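Local structure of PrimPol AEP domain (PP-N190) (Cyanophage S-2L, 6ZP9) at residues Q115-W127 and V161-G173. The protein probably synthesises DNA and primers as the primase-polymerase catalytic domain of an archaeo-eukaryotic-type enzyme that replicates the phage's 2-aminoadenine-containing genome. Numbering follows the deposited sequence. Where two conformers were deposited one is given.
Sequences QLRTGGKSIHHYW and VMRLAGCPHQRTG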
ATOM      1  N   GLN A 115       6.331   0.481   7.475  1.00 11.93           N
ATOM      2  CA  GLN A 115       6.610  -0.577   6.522  1.00 14.16           C
ATOM      3  C   GLN A 115       5.596  -1.689   6.723  1.00 14.95           C
ATOM      4  O   GLN A 115       4.892  -1.742   7.733  1.00 13.00           O
ATOM      5  CB  GLN A 115       8.054  -1.096   6.671  1.00 12.80           C
ATOM      6  CG  GLN A 115       9.084   0.006   6.437  1.00 13.09           C
ATOM      7  CD  GLN A 115      10.505  -0.460   6.603  1.00 14.13           C
ATOM      8  OE1 GLN A 115      10.945  -0.754   7.721  1.00 17.18           O
ATOM      9  NE2 GLN A 115      11.252  -0.506   5.497  1.00 15.50           N
ATOM     10  N   LEU A 116       5.508  -2.571   5.734  1.00 11.52           N
ATOM     11  CA  LEU A 116       4.516  -3.632   5.766  1.00 12.51           C
ATOM     12  C   LEU A 116       5.140  -4.927   5.270  1.00 14.25           C
ATOM     13  O   LEU A 116       5.745  -4.958   4.191  1.00 14.71           O
ATOM     14  CB  LEU A 116       3.293  -3.272   4.919  1.00 14.72           C
ATOM     15  CG  LEU A 116       2.122  -4.244   5.089  1.00 17.23           C
ATOM     16  CD1 LEU A 116       0.820  -3.482   5.237  1.00 21.55           C
ATOM     17  CD2 LEU A 116       2.060  -5.178   3.896  1.00 19.87           C
ATOM     18  N   ARG A 117       4.992  -5.966   6.069  1.00 14.08           N
ATOM     19  CA  ARG A 117       5.401  -7.305   5.668  0.51 16.53           C
ATOM     20  C   ARG A 117       4.195  -7.983   5.033  1.00 16.36           C
ATOM     21  O   ARG A 117       3.157  -8.117   5.678  1.00 16.64           O
ATOM     22  CB  ARG A 117       5.907  -8.091   6.911  0.51 19.59           C
ATOM     23  CG  ARG A 117       6.809  -9.285   6.642  0.51 24.77           C
ATOM     24  CD  ARG A 117       8.100  -9.206   7.468  0.51 27.06           C
ATOM     25  NE  ARG A 117       7.853  -8.725   8.823  0.51 28.50           N
ATOM     26  CZ  ARG A 117       8.728  -8.044   9.568  0.51 27.90           C
ATOM     27  NH1 ARG A 117       8.386  -7.646  10.791  0.51 31.37           N
ATOM     28  NH2 ARG A 117       9.943  -7.769   9.104  0.51 29.25           N
ATOM     29  N   THR A 118       4.295  -8.401   3.796  1.00 14.55           N
ATOM     30  CA  THR A 118       3.131  -8.915   3.082  1.00 14.56           C
ATOM     31  C   THR A 118       2.908 -10.403   3.273  1.00 19.03           C
ATOM     32  O   THR A 118       1.780 -10.869   3.084  1.00 18.92           O
ATOM     33  CB  THR A 118       3.257  -8.672   1.577  1.00 19.14           C
ATOM     34  OG1 THR A 118       4.359  -9.439   1.074  1.00 17.48           O
ATOM     35  CG2 THR A 118       3.470  -7.192   1.282  1.00 20.46           C
ATOM     36  N   GLY A 119       3.952 -11.157   3.609  1.00 20.00           N
ATOM     37  CA  GLY A 119       3.915 -12.593   3.472  1.00 23.03           C
ATOM     38  C   GLY A 119       4.496 -13.108   2.169  1.00 22.96           C
ATOM     39  O   GLY A 119       4.793 -14.306   2.068  1.00 27.38           O
ATOM     40  N   GLY A 120       4.672 -12.248   1.179  1.00 20.61           N
ATOM     41  CA  GLY A 120       5.275 -12.604  -0.082  1.00 22.40           C
ATOM     42  C   GLY A 120       6.714 -12.141  -0.184  1.00 20.40           C
ATOM     43  O   GLY A 120       7.435 -12.028   0.813  1.00 24.12           O
ATOM     44  N   LYS A 121       7.111 -11.790  -1.431  1.00 25.38           N
ATOM     45  CA  LYS A 121       8.519 -11.579  -1.730  1.00 26.11           C
ATOM     46  C   LYS A 121       8.990 -10.150  -1.488  1.00 23.67           C
ATOM     47  O   LYS A 121      10.185  -9.886  -1.650  1.00 25.17           O
ATOM     48  CB  LYS A 121       8.808 -11.955  -3.188  1.00 29.05           C
ATOM     49  CG  LYS A 121       8.064 -11.092  -4.197  1.00 40.81           C
ATOM     50  CD  LYS A 121       8.438 -11.455  -5.627  1.00 42.89           C
ATOM     51  CE  LYS A 121       7.552 -10.729  -6.625  1.00 46.60           C
ATOM     52  NZ  LYS A 121       8.186  -9.485  -7.138  1.00 49.88           N
ATOM     53  N   SER A 122       8.112  -9.224  -1.097  1.00 22.16           N
ATOM     54  CA  SER A 122       8.479  -7.816  -1.032  0.65 24.76           C
ATOM     55  C   SER A 122       8.013  -7.181   0.272  1.00 22.82           C
ATOM     56  O   SER A 122       6.944  -7.506   0.793  1.00 25.35           O
ATOM     57  CB  SER A 122       7.816  -7.018  -2.187  0.65 24.77           C
ATOM     58  OG  SER A 122       8.293  -7.472  -3.442  0.65 27.51           O
ATOM     59  N   ILE A 123       8.848  -6.307   0.799  1.00 17.56           N
ATOM     60  CA  ILE A 123       8.468  -5.349   1.831  1.00 15.12           C
ATOM     61  C   ILE A 123       7.829  -4.149   1.147  1.00 13.76           C
ATOM     62  O   ILE A 123       8.265  -3.728   0.062  1.00 15.80           O
ATOM     63  CB  ILE A 123       9.707  -4.928   2.648  1.00 15.17           C
ATOM     64  CG1 ILE A 123      10.380  -6.145   3.303  1.00 16.25           C
ATOM     65  CG2 ILE A 123       9.367  -3.804   3.654  1.00 14.12           C
ATOM     66  CD1 ILE A 123       9.523  -6.890   4.328  1.00 16.60           C
ATOM     67  N   HIS A 124       6.793  -3.588   1.764  1.00 13.04           N
ATOM     68  CA  HIS A 124       6.173  -2.360   1.283  1.00 12.98           C
ATOM     69  C   HIS A 124       6.598  -1.190   2.166  1.00 14.75           C
ATOM     70  O   HIS A 124       6.570  -1.295   3.398  1.00 15.07           O
ATOM     71  CB  HIS A 124       4.650  -2.496   1.266  1.00 14.57           C
ATOM     72  CG  HIS A 124       4.146  -3.431   0.208  1.00 15.91           C
ATOM     73  ND1 HIS A 124       2.804  -3.631  -0.038  1.00 16.90           N
ATOM     74  CD2 HIS A 124       4.809  -4.223  -0.666  1.00 17.68           C
ATOM     75  CE1 HIS A 124       2.663  -4.498  -1.024  1.00 19.83           C
ATOM     76  NE2 HIS A 124       3.865  -4.873  -1.424  1.00 17.44           N
ATOM     77  N   HIS A 125       7.005  -0.090   1.536  1.00 12.37           N
ATOM     78  CA  HIS A 125       7.477   1.102   2.230  1.00 12.30           C
ATOM     79  C   HIS A 125       6.514   2.248   1.969  1.00 12.08           C
ATOM     80  O   HIS A 125       6.133   2.482   0.820  1.00 14.11           O
ATOM     81  CB  HIS A 125       8.879   1.497   1.758  1.00 12.82           C
ATOM     82  CG  HIS A 125       9.817   0.341   1.641  1.00 13.53           C
ATOM     83  ND1 HIS A 125      10.668  -0.031   2.660  1.00 15.97           N
ATOM     84  CD2 HIS A 125      10.037  -0.531   0.629  1.00 14.95           C
ATOM     85  CE1 HIS A 125      11.368  -1.085   2.282  1.00 16.27           C
ATOM     86  NE2 HIS A 125      11.005  -1.409   1.054  1.00 13.90           N
ATOM     87  N   TYR A 126       6.135   2.966   3.020  1.00 11.99           N
ATOM     88  CA  TYR A 126       5.223   4.097   2.914  1.00 11.71           C
ATOM     89  C   TYR A 126       5.818   5.364   3.526  1.00 14.02           C
ATOM     90  O   TYR A 126       6.403   5.329   4.612  1.00 15.55           O
ATOM     91  CB  TYR A 126       3.915   3.815   3.621  1.00 11.92           C
ATOM     92  CG  TYR A 126       3.001   2.798   2.989  1.00 11.49           C
ATOM     93  CD1 TYR A 126       3.189   1.436   3.207  1.00 11.81           C
ATOM     94  CD2 TYR A 126       1.913   3.203   2.230  1.00 12.64           C
ATOM     95  CE1 TYR A 126       2.324   0.510   2.676  1.00 14.24           C
ATOM     96  CE2 TYR A 126       1.050   2.287   1.688  1.00 11.82           C
ATOM     97  CZ  TYR A 126       1.253   0.946   1.917  1.00 13.44           C
ATOM     98  OH  TYR A 126       0.376   0.031   1.384  1.00 17.02           O
ATOM     99  N   TRP A 127       5.617   6.490   2.849  1.00 12.90           N
ATOM    100  CA  TRP A 127       5.951   7.807   3.378  1.00 14.05           C
ATOM    101  C   TRP A 127       4.664   8.629   3.373  1.00 11.93           C
ATOM    102  O   TRP A 127       4.129   8.950   2.304  1.00 13.57           O
ATOM    103  CB  TRP A 127       7.050   8.477   2.547  1.00 15.63           C
ATOM    104  CG  TRP A 127       8.409   7.811   2.609  1.00 12.92           C
ATOM    105  CD1 TRP A 127       9.487   8.198   3.369  1.00 15.25           C
ATOM    106  CD2 TRP A 127       8.842   6.673   1.856  1.00 13.91           C
ATOM    107  NE1 TRP A 127      10.555   7.358   3.140  1.00 14.56           N
ATOM    108  CE2 TRP A 127      10.189   6.419   2.214  1.00 14.50           C
ATOM    109  CE3 TRP A 127       8.224   5.838   0.918  1.00 13.03           C
ATOM    110  CZ2 TRP A 127      10.922   5.361   1.672  1.00 15.51           C
ATOM    111  CZ3 TRP A 127       8.962   4.781   0.379  1.00 14.17           C
ATOM    112  CH2 TRP A 127      10.296   4.557   0.758  1.00 13.67           C
ATOM    113  N   VAL A 161      -3.606  -0.263  -6.004  1.00 14.14           N
ATOM    114  CA  VAL A 161      -3.973  -0.976  -4.783  1.00 13.61           C
ATOM    115  C   VAL A 161      -2.718  -1.564  -4.158  1.00 16.20           C
ATOM    116  O   VAL A 161      -1.754  -1.896  -4.853  1.00 16.20           O
ATOM    117  CB  VAL A 161      -5.031  -2.077  -5.039  1.00 13.14           C
ATOM    118  CG1 VAL A 161      -6.288  -1.494  -5.647  1.00 13.61           C
ATOM    119  CG2 VAL A 161      -4.468  -3.196  -5.920  1.00 17.10           C
ATOM    120  N   MET A 162      -2.725  -1.722  -2.841  1.00 12.36           N
ATOM    121  CA  MET A 162      -1.618  -2.309  -2.100  0.25 13.84           C
ATOM    122  C   MET A 162      -2.160  -3.313  -1.096  1.00 13.24           C
ATOM    123  O   MET A 162      -3.263  -3.147  -0.566  1.00 12.68           O
ATOM    124  CB  MET A 162      -0.818  -1.185  -1.422  0.75 16.30           C
ATOM    125  CG  MET A 162      -0.068  -0.223  -2.332  0.75 14.04           C
ATOM    126  SD  MET A 162       1.312  -0.968  -3.180  0.75 20.98           S
ATOM    127  CE  MET A 162       2.397  -0.829  -1.799  0.75 25.77           C
ATOM    128  N   ARG A 163      -1.363  -4.346  -0.825  1.00 12.17           N
ATOM    129  CA  ARG A 163      -1.742  -5.388   0.127  1.00 12.15           C
ATOM    130  C   ARG A 163      -2.198  -4.782   1.445  1.00 11.77           C
ATOM    131  O   ARG A 163      -1.553  -3.878   1.986  1.00 15.36           O
ATOM    132  CB  ARG A 163      -0.573  -6.272   0.404  1.00 14.09           C
ATOM    133  CG  ARG A 163      -0.316  -7.314  -0.655  1.00 23.67           C
ATOM    134  CD  ARG A 163      -1.378  -8.391  -0.773  1.00 25.25           C
ATOM    135  NE  ARG A 163      -1.018  -9.280  -1.840  1.00 30.62           N
ATOM    136  CZ  ARG A 163      -0.518 -10.472  -1.660  1.00 31.47           C
ATOM    137  NH1 ARG A 163      -0.163 -11.176  -2.683  1.00 32.74           N
ATOM    138  NH2 ARG A 163      -0.409 -10.951  -0.490  1.00 30.53           N
ATOM    139  N   LEU A 164      -3.323  -5.271   1.968  1.00 11.79           N
ATOM    140  CA  LEU A 164      -3.927  -4.770   3.195  1.00 12.25           C
ATOM    141  C   LEU A 164      -3.378  -5.525   4.411  1.00 12.71           C
ATOM    142  O   LEU A 164      -3.348  -6.762   4.422  1.00 12.76           O
ATOM    143  CB  LEU A 164      -5.449  -4.911   3.088  1.00 12.85           C
ATOM    144  CG  LEU A 164      -6.290  -4.539   4.301  1.00 12.79           C
ATOM    145  CD1 LEU A 164      -6.133  -3.051   4.643  1.00 14.57           C
ATOM    146  CD2 LEU A 164      -7.763  -4.921   4.079  1.00 15.62           C
ATOM    147  N   ALA A 165      -2.933  -4.778   5.427  1.00 12.46           N
ATOM    148  CA  ALA A 165      -2.441  -5.383   6.665  1.00 11.10           C
ATOM    149  C   ALA A 165      -3.553  -6.160   7.353  1.00 12.62           C
ATOM    150  O   ALA A 165      -4.729  -5.812   7.255  1.00 14.86           O
ATOM    151  CB  ALA A 165      -1.906  -4.314   7.622  1.00 12.87           C
ATOM    152  N   GLY A 166      -3.171  -7.228   8.049  1.00 13.39           N
ATOM    153  CA  GLY A 166      -4.122  -8.000   8.819  1.00 15.02           C
ATOM    154  C   GLY A 166      -4.875  -9.062   8.058  1.00 15.43           C
ATOM    155  O   GLY A 166      -5.731  -9.733   8.657  1.00 17.60           O
ATOM    156  N   CYS A 167      -4.605  -9.237   6.761  1.00 14.26           N
ATOM    157  CA  CYS A 167      -5.228 -10.300   5.980  1.00 13.13           C
ATOM    158  C   CYS A 167      -4.165 -11.267   5.486  1.00 15.72           C
ATOM    159  O   CYS A 167      -3.014 -10.871   5.270  1.00 17.17           O
ATOM    160  CB  CYS A 167      -6.001  -9.756   4.770  1.00 15.72           C
ATOM    161  SG  CYS A 167      -7.215  -8.500   5.207  1.00 17.81           S
ATOM    162  N   PRO A 168      -4.525 -12.529   5.280  1.00 17.22           N
ATOM    163  CA  PRO A 168      -3.520 -13.521   4.882  1.00 18.77           C
ATOM    164  C   PRO A 168      -3.083 -13.400   3.429  1.00 21.50           C
ATOM    165  O   PRO A 168      -3.872 -13.075   2.529  1.00 20.09           O
ATOM    166  CB  PRO A 168      -4.224 -14.858   5.137  1.00 20.51           C
ATOM    167  CG  PRO A 168      -5.674 -14.549   5.085  1.00 22.69           C
ATOM    168  CD  PRO A 168      -5.827 -13.148   5.602  1.00 17.11           C
ATOM    169  N   HIS A 169      -1.786 -13.651   3.230  1.00 18.49           N
ATOM    170  CA  HIS A 169      -1.212 -14.007   1.939  1.00 17.10           C
ATOM    171  C   HIS A 169      -1.618 -15.448   1.662  1.00 20.95           C
ATOM    172  O   HIS A 169      -1.150 -16.366   2.337  1.00 21.31           O
ATOM    173  CB  HIS A 169       0.301 -13.824   2.026  1.00 20.31           C
ATOM    174  CG  HIS A 169       1.058 -14.205   0.796  1.00 22.40           C
ATOM    175  ND1 HIS A 169       1.223 -13.351  -0.269  1.00 25.55           N
ATOM    176  CD2 HIS A 169       1.745 -15.330   0.485  1.00 25.82           C
ATOM    177  CE1 HIS A 169       1.949 -13.943  -1.200  1.00 25.02           C
ATOM    178  NE2 HIS A 169       2.284 -15.144  -0.765  1.00 27.96           N
ATOM    179  N   GLN A 170      -2.520 -15.650   0.699  1.00 19.21           N
ATOM    180  CA  GLN A 170      -3.223 -16.929   0.613  1.00 21.46           C
ATOM    181  C   GLN A 170      -2.311 -18.100   0.264  1.00 24.55           C
ATOM    182  O   GLN A 170      -2.635 -19.240   0.611  1.00 26.84           O
ATOM    183  CB  GLN A 170      -4.356 -16.837  -0.403  1.00 22.87           C
ATOM    184  CG  GLN A 170      -5.522 -15.969   0.042  1.00 19.65           C
ATOM    185  CD  GLN A 170      -6.395 -16.626   1.101  1.00 22.61           C
ATOM    186  OE1 GLN A 170      -6.136 -17.748   1.522  1.00 28.78           O
ATOM    187  NE2 GLN A 170      -7.461 -15.938   1.507  1.00 20.00           N
ATOM    188  N   ARG A 171      -1.185 -17.848  -0.396  1.00 24.13           N
ATOM    189  CA  ARG A 171      -0.297 -18.942  -0.774  1.00 26.08           C
ATOM    190  C   ARG A 171       0.334 -19.589   0.454  1.00 26.94           C
ATOM    191  O   ARG A 171       0.483 -20.817   0.507  1.00 30.13           O
ATOM    192  CB  ARG A 171       0.786 -18.440  -1.737  1.00 31.10           C
ATOM    193  CG  ARG A 171       1.716 -19.528  -2.292  1.00 41.20           C
ATOM    194  CD  ARG A 171       2.804 -18.923  -3.190  1.00 50.00           C
ATOM    195  NE  ARG A 171       3.500 -17.806  -2.540  1.00 55.86           N
ATOM    196  CZ  ARG A 171       4.763 -17.839  -2.112  1.00 57.39           C
ATOM    197  NH1 ARG A 171       5.492 -18.937  -2.257  1.00 58.77           N
ATOM    198  NH2 ARG A 171       5.298 -16.771  -1.533  1.00 54.36           N
ATOM    199  N   THR A 172       0.701 -18.787   1.458  1.00 27.10           N
ATOM    200  CA  THR A 172       1.355 -19.289   2.660  1.00 25.22           C
ATOM    201  C   THR A 172       0.498 -19.207   3.913  1.00 24.78           C
ATOM    202  O   THR A 172       0.780 -19.917   4.883  1.00 30.19           O
ATOM    203  CB  THR A 172       2.655 -18.515   2.916  1.00 29.47           C
ATOM    204  OG1 THR A 172       2.341 -17.199   3.391  1.00 28.39           O
ATOM    205  CG2 THR A 172       3.459 -18.393   1.644  1.00 34.57           C
ATOM    206  N   GLY A 173      -0.532 -18.370   3.928  1.00 23.37           N
ATOM    207  CA  GLY A 173      -1.285 -18.136   5.136  1.00 23.50           C
ATOM    208  C   GLY A 173      -0.699 -17.098   6.068  1.00 23.46           C
ATOM    209  O   GLY A 173      -1.355 -16.747   7.056  1.00 25.41           O
TER
HETATM  210  O   HOH W   1      -0.228  -9.711   1.793  1.00 28.58           O
HETATM  211  O   HOH W   2       0.790  -2.486   1.561  1.00 16.20           O
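Met162 lays its terminal methyl over one face of the His124 imidazole: CE sits 3.7 Å from the ring centroid and 29° off the normal, a CH-pi contact. Bends at chi2 and chi3 fold the thioether back to this position. Against the opposite face comes Thr118 CG2, 3.5 Å above the ring plane, so the imidazole is sandwiched between two methyls. Its edge is polar: an in-plane water lies 2.8 Å from His124 ND1 and also hydrogen-bonds Tyr126 OH. The same water donates to Arg163 O (2.8 Å), linking strands 123-127 and 161-163, whose directions differ by 123°. These strands belong to separate four-stranded antiparallel sheets, and Ser122-Ile123-His124 matches the sxH motif of archaeo-eukaryotic primases, a conserved active-site element of that family, consistent with His124 lining the active site here. Further along, His169 presents a face to the Gly119-Gly120 turn, with Gly120 CA 4.0 Å from its ring centroid. CG anti to the backbone N (chi1 177°) turns the ring to this backbone. At its edge, Arg163 NH2 donates to His169 ND1 in the ring plane (2.9 Å). A second water accepts from Arg163 NH2 and donates to Thr118 O, the water lying 2.7 Å from that oxygen. Leu116 CD1 meets Ala165 CB at 3.7 Å, beside Ile178 of strand 177-179.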